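Side-chain contacts in putative ribose 5-phosphate isomerase (Leishmania infantum, PDB 6FXW), which probably interconverts ribose 5-phosphate and ribulose 5-phosphate in the pentose phosphate pathway, as a type B isomerase: residues 36-39 against 40-43; 92-95 against 96-100; 101-104 against 105-109; 123-126 against 127-131. One frame throughout, in Å; residues are numbered along the deposited sequence.

Contact 1: 36-39 against 40-43; sequences VMYM and GPSS
In this local contact the Tyr-38 side chain folds over Gly-40 and Pro-41, in the loop that follows strand 33-38, an outermost strand of the chain's parallel sheet in this Rossmann-like alpha/beta fold. With CG anti to the backbone N (chi1 179°), the Tyr-38 ring extends along the course of the loop and lies across its first residues. Gly-40 passes beneath one face: its N sits over the centre of the ring, and its CA makes a CH-pi contact 4.0 Å from the centroid. Glycine suits the spot because a CA without a side chain can sit this close under the ring and beside the proline. Beyond it, Pro-41 packs on Cys-12 and Tyr-52, while its CD stays 3.4 Å from Tyr-38 OH. A tyrosine fits here because its hydroxyl extends the ring just far enough to donate to Pro-41 O at 2.6 Å, a bond that fixes where the phenol end lies. Water 1 bridges the backbone at the same place, donating to Tyr-38 O at 3.1 Å and to Gly-40 O at 2.6 Å. At the ring edge, Ser-42 OG lies in plane, 3.9 Å from Tyr-38 CE2.

Contact 2: 92-95 against 96-100; sequences LCYD and HVTAQ
Thr-98 and Asp-95 meet at the N-terminus of helix 96-104, where Asp-95 is the N-cap and the threonine stands three residues further on, in the first turn. Followed outward, Thr-98 begins with CB, which rests 4.0 Å from Cys-93 CB, in the loop before the helix. Of its two branches, OG1 is set between the backbone N and the carbonyl carbon (chi1 50°), and this rotation aims it back at the loop. There it does double duty, donating to Asp-95 OD1 at 2.7 Å and accepting from Tyr-94 N at 3.1 Å. The methyl CG2 meets Tyr-94 CE1 at 3.6 Å, with Asp-95 OD1 also close by. Aspartate suits the cap because one oxygen can take two donors: OD1 receives the hydroxyl on its anti lone pair, and Thr-98 N at 2.9 Å from the syn side, tilted 29° out of the carboxylate plane. Such a charge beside the helix start probably gains from the helix dipole. The Tyr-94 ring stacks on Tyr-94 of the second subunit, bringing this cap to a subunit interface. Cys-93 SG lies 3.7 Å from Ala-99 CA.

Contact 3: 101-104 against 105-109; sequences LSRQ and HNNAH. With SO4 (sulfate ion), chain C.
The C-terminal end of helix 96-104 is closed by a turn in which Leu-101 to Arg-103 meet His-105 to Ala-108, just before strand 110-114. Leu-101 O accepts from both His-105 N at 2.8 Å and Asn-106 N at 3.3 Å, the second being one residue wider than an alpha-helical bond. Asn-107 then takes up left-handed helical backbone angles, which asparagine tolerates well, and Ala-108 N turns back to Ser-102 O at 3.0 Å. Beside these backbone bonds, Leu-101 and His-105 run side by side: the methyl CD2 makes a CH-pi contact over one face of the imidazole, toward its rim, 3.8 Å from the centroid. The same imidazole stacks with His-141 and comes within about 4 Å of another bound sulfate. Arg-103, bent at chi2 and chi3 (-66° and -60°), folds back so that NH1 donates to Asn-107 OD1 at 2.9 Å, in the plane of the amide carbonyl, and weakly to Ala-108 O. Water 2 donates to Asn-107 OD1 and accepts from Arg-103 NH2. Further along, His-109 NE2 donates almost straight to sulfate O2 at 2.8 Å; the ion, probably from the crystallisation liquor, is also held by Arg-89 NH1. His-109 ND1 is hydrogen-bonded to Arg-89 N, and these two bonds fix how the ring is turned. A backbone N-H can only donate, which is consistent with a proton on NE2 and none on ND1.

Contact 4: 123-126 against 127-131; sequences IRDI and IETFL
Ile-123 and Ile-127, four residues apart on helix 120-131, lie side by side and point the same way, the CG2 methyl of Ile-123 touching the CD1 end of Ile-127 at 3.6 Å. Their touching branches give an apolar surface suited to the buried side of the helix. Arg-124 and Glu-128 also run alongside one another, yet they meet through the aliphatic part of the arginine: Glu-128 OE2 is 3.7 Å from Arg-124 CG. The guanidinium and carboxylate planes stand 58° apart, and Arg-124 NH1 stays 5.0 Å from Glu-128 OE2; the arginine's salt bridge runs from NE to Glu-121. The third pair, Asp-125 and Thr-129, crosses instead. With OG1 set beside the backbone N (chi1 -58°), the threonine hydroxyl turns back and donates to Asp-125 O at 2.7 Å, which satisfies it within the helix. Thr-129 N donates to that oxygen at 3.0 Å, and approach from opposite faces of the carbonyl plane lets one oxygen take both donors. Asp-125 OD1 is hydrogen-bonded to His-96 ND1. The helix lies between its neighbours: Ile-126, Ile-127 and Phe-130 pack on Leu-111 of strand 110-114, Ile-127 also meets Ile-23 and Val-27 of helix 20-29, and Thr-129 rests on His-96 and Ala-99 of helix 96-104.

Overall arrangement
Contacts 2 and 3 occupy the two ends of helix 96-104, with centres 10 Å apart; Cys-93 SG in contact 2 packs on Ser-102 OG in contact 3 at 3.7 Å. Contact 4, on the adjacent helix 120-131, touches both: His-96 ND1 and Asp-125 OD1, 2.7 Å apart in a probable hydrogen bond, join it to contact 2, and Phe-130 CE1 meets Ser-102 OG of contact 3 at 3.3 Å. Contact 1 stands apart on the sheet edge, about 25 Å from contact 3 between centres; it comes nearest to contact 4, with nearest atoms about 7 Å apart. Of the four, contact 3 holds a sulfate, while contacts 2 and 3 both touch the second subunit.

Contact 1: 36-39 against 40-43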
# COMPACT_ATOMS: atom_id res chain seq x y z
N VAL A 36 -16.83 11.11 19.70
CA VAL A 36 -16.10 11.56 18.53
C VAL A 36 -16.42 13.02 18.35
O VAL A 36 -17.61 13.40 18.22
CB VAL A 36 -16.39 10.77 17.26
CG1 VAL A 36 -15.34 11.11 16.22
CG2 VAL A 36 -16.43 9.29 17.56
N MET A 37 -15.40 13.88 18.31
CA MET A 37 -15.55 15.32 18.15
C MET A 37 -14.92 15.75 16.84
O MET A 37 -13.72 15.51 16.62
CB MET A 37 -14.81 16.05 19.30
CG MET A 37 -15.46 15.88 20.65
SD MET A 37 -14.32 16.07 22.05
CE MET A 37 -13.36 14.59 21.94
N TYR A 38 -15.64 16.44 15.95
CA TYR A 38 -15.14 16.89 14.68
C TYR A 38 -14.58 18.25 14.73
O TYR A 38 -15.34 19.18 15.16
CB TYR A 38 -16.25 16.81 13.63
CG TYR A 38 -15.82 17.30 12.28
CD1 TYR A 38 -14.84 16.64 11.56
CD2 TYR A 38 -16.35 18.48 11.69
CE1 TYR A 38 -14.40 17.07 10.38
CE2 TYR A 38 -15.94 18.91 10.48
CZ TYR A 38 -14.95 18.18 9.74
OH TYR A 38 -14.56 18.66 8.56
N MET A 39 -13.33 18.42 14.40
CA MET A 39 -12.71 19.69 14.41
C MET A 39 -12.07 20.07 13.23
O MET A 39 -11.13 20.81 13.34
CB MET A 39 -11.65 19.82 15.55
CG MET A 39 -11.76 18.81 16.64
SD MET A 39 -10.50 19.07 17.86
CE MET A 39 -11.56 18.68 19.20
N GLY A 40 -12.54 19.63 12.09
CA GLY A 40 -12.19 20.14 10.80
C GLY A 40 -13.16 21.14 10.32
O GLY A 40 -14.02 21.57 11.12
N PRO A 41 -13.06 21.54 9.03
CA PRO A 41 -13.89 22.52 8.48
C PRO A 41 -15.36 22.12 8.36
O PRO A 41 -15.69 20.97 8.06
CB PRO A 41 -13.32 22.78 7.09
CG PRO A 41 -12.53 21.55 6.70
CD PRO A 41 -12.13 20.97 7.99
N SER A 42 -16.24 23.09 8.66
CA SER A 42 -17.68 22.85 8.56
C SER A 42 -18.22 23.68 7.43
O SER A 42 -19.32 24.09 7.44
CB SER A 42 -18.39 23.14 9.90
OG SER A 42 -18.19 22.02 10.78
N SER A 43 -17.37 23.92 6.45
CA SER A 43 -17.79 24.58 5.22
C SER A 43 -16.95 24.04 4.11
O SER A 43 -15.86 23.50 4.38
CB SER A 43 -17.56 26.08 5.26
OG SER A 43 -17.56 26.53 3.92
O HOH W 1 -15.58 21.57 13.24

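Contact 2: 92-95 against 96-100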
# COMPACT_ATOMS: atom_id res chain seq x y z
N LEU A 92 1.67 8.37 10.79
CA LEU A 92 1.05 8.15 9.48
C LEU A 92 0.88 6.64 9.23
O LEU A 92 1.86 5.90 9.25
CB LEU A 92 1.88 8.83 8.39
CG LEU A 92 1.24 8.88 7.00
CD1 LEU A 92 1.96 9.81 6.06
CD2 LEU A 92 1.45 7.44 6.38
N CYS A 93 -0.34 6.22 9.04
CA CYS A 93 -0.67 4.82 8.79
C CYS A 93 -1.48 4.68 7.53
O CYS A 93 -2.27 5.57 7.15
CB CYS A 93 -1.45 4.19 9.93
SG CYS A 93 -0.64 4.33 11.54
N TYR A 94 -1.23 3.59 6.81
CA TYR A 94 -1.89 3.34 5.54
C TYR A 94 -2.35 1.90 5.39
O TYR A 94 -2.82 1.54 4.31
CB TYR A 94 -0.89 3.65 4.41
CG TYR A 94 0.37 2.86 4.44
CD1 TYR A 94 1.44 3.31 5.18
CD2 TYR A 94 0.50 1.70 3.77
CE1 TYR A 94 2.64 2.59 5.19
CE2 TYR A 94 1.68 0.92 3.88
CZ TYR A 94 2.71 1.44 4.61
OH TYR A 94 3.91 0.69 4.64
N ASP A 95 -2.20 1.10 6.41
CA ASP A 95 -2.67 -0.25 6.40
C ASP A 95 -2.82 -0.77 7.81
O ASP A 95 -2.57 -0.08 8.81
CB ASP A 95 -1.74 -1.13 5.53
CG ASP A 95 -0.56 -1.55 6.27
OD1 ASP A 95 -0.01 -0.88 7.17
OD2 ASP A 95 -0.17 -2.71 6.02
N HIS A 96 -3.19 -2.04 7.93
CA HIS A 96 -3.42 -2.67 9.23
C HIS A 96 -2.13 -2.75 10.03
O HIS A 96 -2.12 -2.52 11.29
CB HIS A 96 -4.00 -4.07 9.00
CG HIS A 96 -4.45 -4.76 10.22
ND1 HIS A 96 -5.76 -4.73 10.64
CD2 HIS A 96 -3.77 -5.51 11.14
CE1 HIS A 96 -5.89 -5.52 11.71
NE2 HIS A 96 -4.68 -5.96 12.07
N VAL A 97 -1.03 -3.14 9.40
CA VAL A 97 0.16 -3.36 10.16
C VAL A 97 0.74 -2.05 10.71
O VAL A 97 1.17 -1.99 11.88
CB VAL A 97 1.21 -4.06 9.28
CG1 VAL A 97 2.59 -3.97 9.90
CG2 VAL A 97 0.75 -5.49 9.06
N THR A 98 0.74 -0.98 9.92
CA THR A 98 1.19 0.30 10.42
C THR A 98 0.27 0.82 11.53
O THR A 98 0.75 1.31 12.55
CB THR A 98 1.36 1.36 9.33
OG1 THR A 98 0.18 1.44 8.49
CG2 THR A 98 2.55 1.00 8.46
N ALA A 99 -1.03 0.62 11.34
CA ALA A 99 -1.94 1.00 12.45
C ALA A 99 -1.65 0.28 13.71
O ALA A 99 -1.57 0.87 14.82
CB ALA A 99 -3.38 0.77 12.04
N GLN A 100 -1.46 -1.05 13.63
CA GLN A 100 -1.17 -1.86 14.82
C GLN A 100 0.14 -1.49 15.48
O GLN A 100 0.19 -1.26 16.69
CB GLN A 100 -1.14 -3.33 14.40
CG GLN A 100 -0.83 -4.26 15.56
CD GLN A 100 -0.75 -5.73 15.06
OE1 GLN A 100 -1.46 -6.10 14.18
NE2 GLN A 100 0.11 -6.53 15.67

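Contact 3: 101-104 against 105-109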
# COMPACT_ATOMS: atom_id res chain seq x y z
N LEU A 101 1.22 -1.38 14.69
CA LEU A 101 2.56 -1.09 15.26
C LEU A 101 2.75 0.35 15.73
O LEU A 101 3.47 0.59 16.70
CB LEU A 101 3.63 -1.50 14.29
CG LEU A 101 3.67 -2.97 14.00
CD1 LEU A 101 4.71 -3.35 12.99
CD2 LEU A 101 3.94 -3.78 15.28
N SER A 102 1.96 1.31 15.17
CA SER A 102 2.00 2.70 15.59
C SER A 102 1.55 2.76 17.08
O SER A 102 2.00 3.64 17.78
CB SER A 102 1.11 3.58 14.81
OG SER A 102 -0.24 3.36 15.04
N ARG A 103 0.67 1.83 17.48
CA ARG A 103 0.22 1.71 18.86
C ARG A 103 1.13 0.78 19.67
O ARG A 103 1.64 1.17 20.73
CB ARG A 103 -1.21 1.21 18.87
CG ARG A 103 -2.23 2.14 18.21
CD ARG A 103 -2.43 3.46 18.94
NE ARG A 103 -2.88 3.16 20.26
CZ ARG A 103 -2.34 3.53 21.42
NH1 ARG A 103 -1.33 4.40 21.51
NH2 ARG A 103 -2.81 3.03 22.57
N GLN A 104 1.39 -0.43 19.17
CA GLN A 104 2.20 -1.44 19.92
C GLN A 104 3.57 -0.96 20.25
O GLN A 104 4.11 -1.16 21.36
CB GLN A 104 2.23 -2.76 19.17
CG GLN A 104 0.94 -3.51 19.20
CD GLN A 104 1.05 -4.92 18.73
OE1 GLN A 104 1.76 -5.22 17.80
NE2 GLN A 104 0.36 -5.78 19.41
N HIS A 105 4.21 -0.32 19.26
CA HIS A 105 5.59 0.12 19.41
C HIS A 105 5.70 1.56 19.72
O HIS A 105 6.41 1.96 20.64
CB HIS A 105 6.38 -0.20 18.11
CG HIS A 105 6.57 -1.64 17.90
ND1 HIS A 105 7.20 -2.12 16.75
CD2 HIS A 105 6.17 -2.72 18.59
CE1 HIS A 105 7.18 -3.43 16.79
NE2 HIS A 105 6.58 -3.85 17.89
N ASN A 106 5.04 2.42 18.94
CA ASN A 106 5.26 3.85 19.07
C ASN A 106 4.27 4.57 20.02
O ASN A 106 4.48 5.74 20.31
CB ASN A 106 5.22 4.54 17.73
CG ASN A 106 6.05 3.84 16.67
OD1 ASN A 106 5.46 3.16 15.83
ND2 ASN A 106 7.39 3.89 16.75
N ASN A 107 3.31 3.83 20.56
CA ASN A 107 2.31 4.32 21.47
C ASN A 107 1.81 5.68 21.01
O ASN A 107 1.73 6.67 21.76
CB ASN A 107 2.90 4.41 22.89
CG ASN A 107 1.84 4.60 23.95
OD1 ASN A 107 0.65 4.56 23.67
ND2 ASN A 107 2.30 4.87 25.18
N ALA A 108 1.39 5.81 19.74
CA ALA A 108 1.04 7.09 19.16
C ALA A 108 -0.29 7.63 19.69
O ALA A 108 -1.24 6.84 19.93
CB ALA A 108 0.88 7.00 17.64
N HIS A 109 -0.33 8.90 19.93
CA HIS A 109 -1.58 9.59 20.28
C HIS A 109 -2.49 9.87 19.15
O HIS A 109 -3.71 9.94 19.34
CB HIS A 109 -1.29 10.97 20.92
CG HIS A 109 -0.35 10.94 22.07
ND1 HIS A 109 1.03 11.05 21.88
CD2 HIS A 109 -0.54 10.80 23.42
CE1 HIS A 109 1.63 10.98 23.07
NE2 HIS A 109 0.71 10.82 24.03
S SO4 C . 2.65 9.83 26.90
O1 SO4 C . 2.24 8.48 26.39
O2 SO4 C . 1.47 10.78 26.72
O3 SO4 C . 2.97 9.67 28.36
O4 SO4 C . 3.90 10.38 26.30
O HOH W 2 -1.72 4.31 24.99

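Contact 4: 123-126 against 127-131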
# COMPACT_ATOMS: atom_id res chain seq x y z
N ILE A 123 -9.26 2.73 5.19
CA ILE A 123 -9.38 3.67 6.31
C ILE A 123 -10.20 3.06 7.45
O ILE A 123 -9.80 3.21 8.61
CB ILE A 123 -9.98 4.97 5.83
CG1 ILE A 123 -8.96 5.73 4.96
CG2 ILE A 123 -10.48 5.89 6.97
CD1 ILE A 123 -9.47 6.94 4.23
N ARG A 124 -11.24 2.32 7.16
CA ARG A 124 -12.03 1.66 8.22
C ARG A 124 -11.14 0.74 9.06
O ARG A 124 -11.12 0.80 10.32
CB ARG A 124 -13.21 0.91 7.62
CG ARG A 124 -14.09 0.37 8.74
CD ARG A 124 -15.17 -0.58 8.23
NE ARG A 124 -15.93 -0.11 7.14
CZ ARG A 124 -17.01 0.71 7.24
NH1 ARG A 124 -17.48 1.19 8.43
NH2 ARG A 124 -17.59 1.06 6.14
N ASP A 125 -10.37 -0.13 8.38
CA ASP A 125 -9.49 -1.05 9.08
C ASP A 125 -8.44 -0.35 9.87
O ASP A 125 -8.11 -0.71 11.00
CB ASP A 125 -8.85 -2.02 8.07
CG ASP A 125 -7.73 -2.92 8.68
OD1 ASP A 125 -7.96 -3.57 9.69
OD2 ASP A 125 -6.74 -3.02 7.91
N ILE A 126 -7.87 0.72 9.30
CA ILE A 126 -6.83 1.46 10.00
C ILE A 126 -7.40 2.03 11.32
O ILE A 126 -6.75 1.94 12.39
CB ILE A 126 -6.26 2.59 9.13
CG1 ILE A 126 -5.50 2.08 7.89
CG2 ILE A 126 -5.38 3.54 9.93
CD1 ILE A 126 -5.16 3.12 6.84
N ILE A 127 -8.56 2.69 11.21
CA ILE A 127 -9.17 3.32 12.36
C ILE A 127 -9.49 2.30 13.42
O ILE A 127 -9.13 2.50 14.60
CB ILE A 127 -10.37 4.15 11.90
CG1 ILE A 127 -9.94 5.40 11.16
CG2 ILE A 127 -11.21 4.59 13.10
CD1 ILE A 127 -11.08 6.26 10.54
N GLU A 128 -10.18 1.21 13.02
CA GLU A 128 -10.56 0.22 14.01
C GLU A 128 -9.35 -0.39 14.70
O GLU A 128 -9.33 -0.53 15.90
CB GLU A 128 -11.35 -0.86 13.35
CG GLU A 128 -12.73 -0.43 12.97
CD GLU A 128 -13.65 -1.43 12.30
OE1 GLU A 128 -13.14 -2.51 11.92
OE2 GLU A 128 -14.85 -1.05 12.07
N THR A 129 -8.24 -0.66 13.98
CA THR A 129 -7.04 -1.21 14.53
C THR A 129 -6.37 -0.21 15.47
O THR A 129 -5.96 -0.54 16.54
CB THR A 129 -6.14 -1.61 13.41
OG1 THR A 129 -6.87 -2.56 12.58
CG2 THR A 129 -4.82 -2.21 13.96
N PHE A 130 -6.23 1.03 15.01
CA PHE A 130 -5.56 2.06 15.86
C PHE A 130 -6.23 2.27 17.18
O PHE A 130 -5.60 2.40 18.23
CB PHE A 130 -5.51 3.37 15.07
CG PHE A 130 -4.69 4.45 15.71
CD1 PHE A 130 -3.33 4.54 15.50
CD2 PHE A 130 -5.28 5.38 16.53
CE1 PHE A 130 -2.57 5.54 16.00
CE2 PHE A 130 -4.50 6.38 17.09
CZ PHE A 130 -3.14 6.45 16.87
N LEU A 131 -7.58 2.31 17.10
CA LEU A 131 -8.34 2.52 18.35
C LEU A 131 -8.41 1.35 19.31
O LEU A 131 -8.79 1.55 20.49
CB LEU A 131 -9.76 2.94 18.03
CG LEU A 131 -9.94 4.29 17.32
CD1 LEU A 131 -11.42 4.61 16.92
CD2 LEU A 131 -9.28 5.45 18.10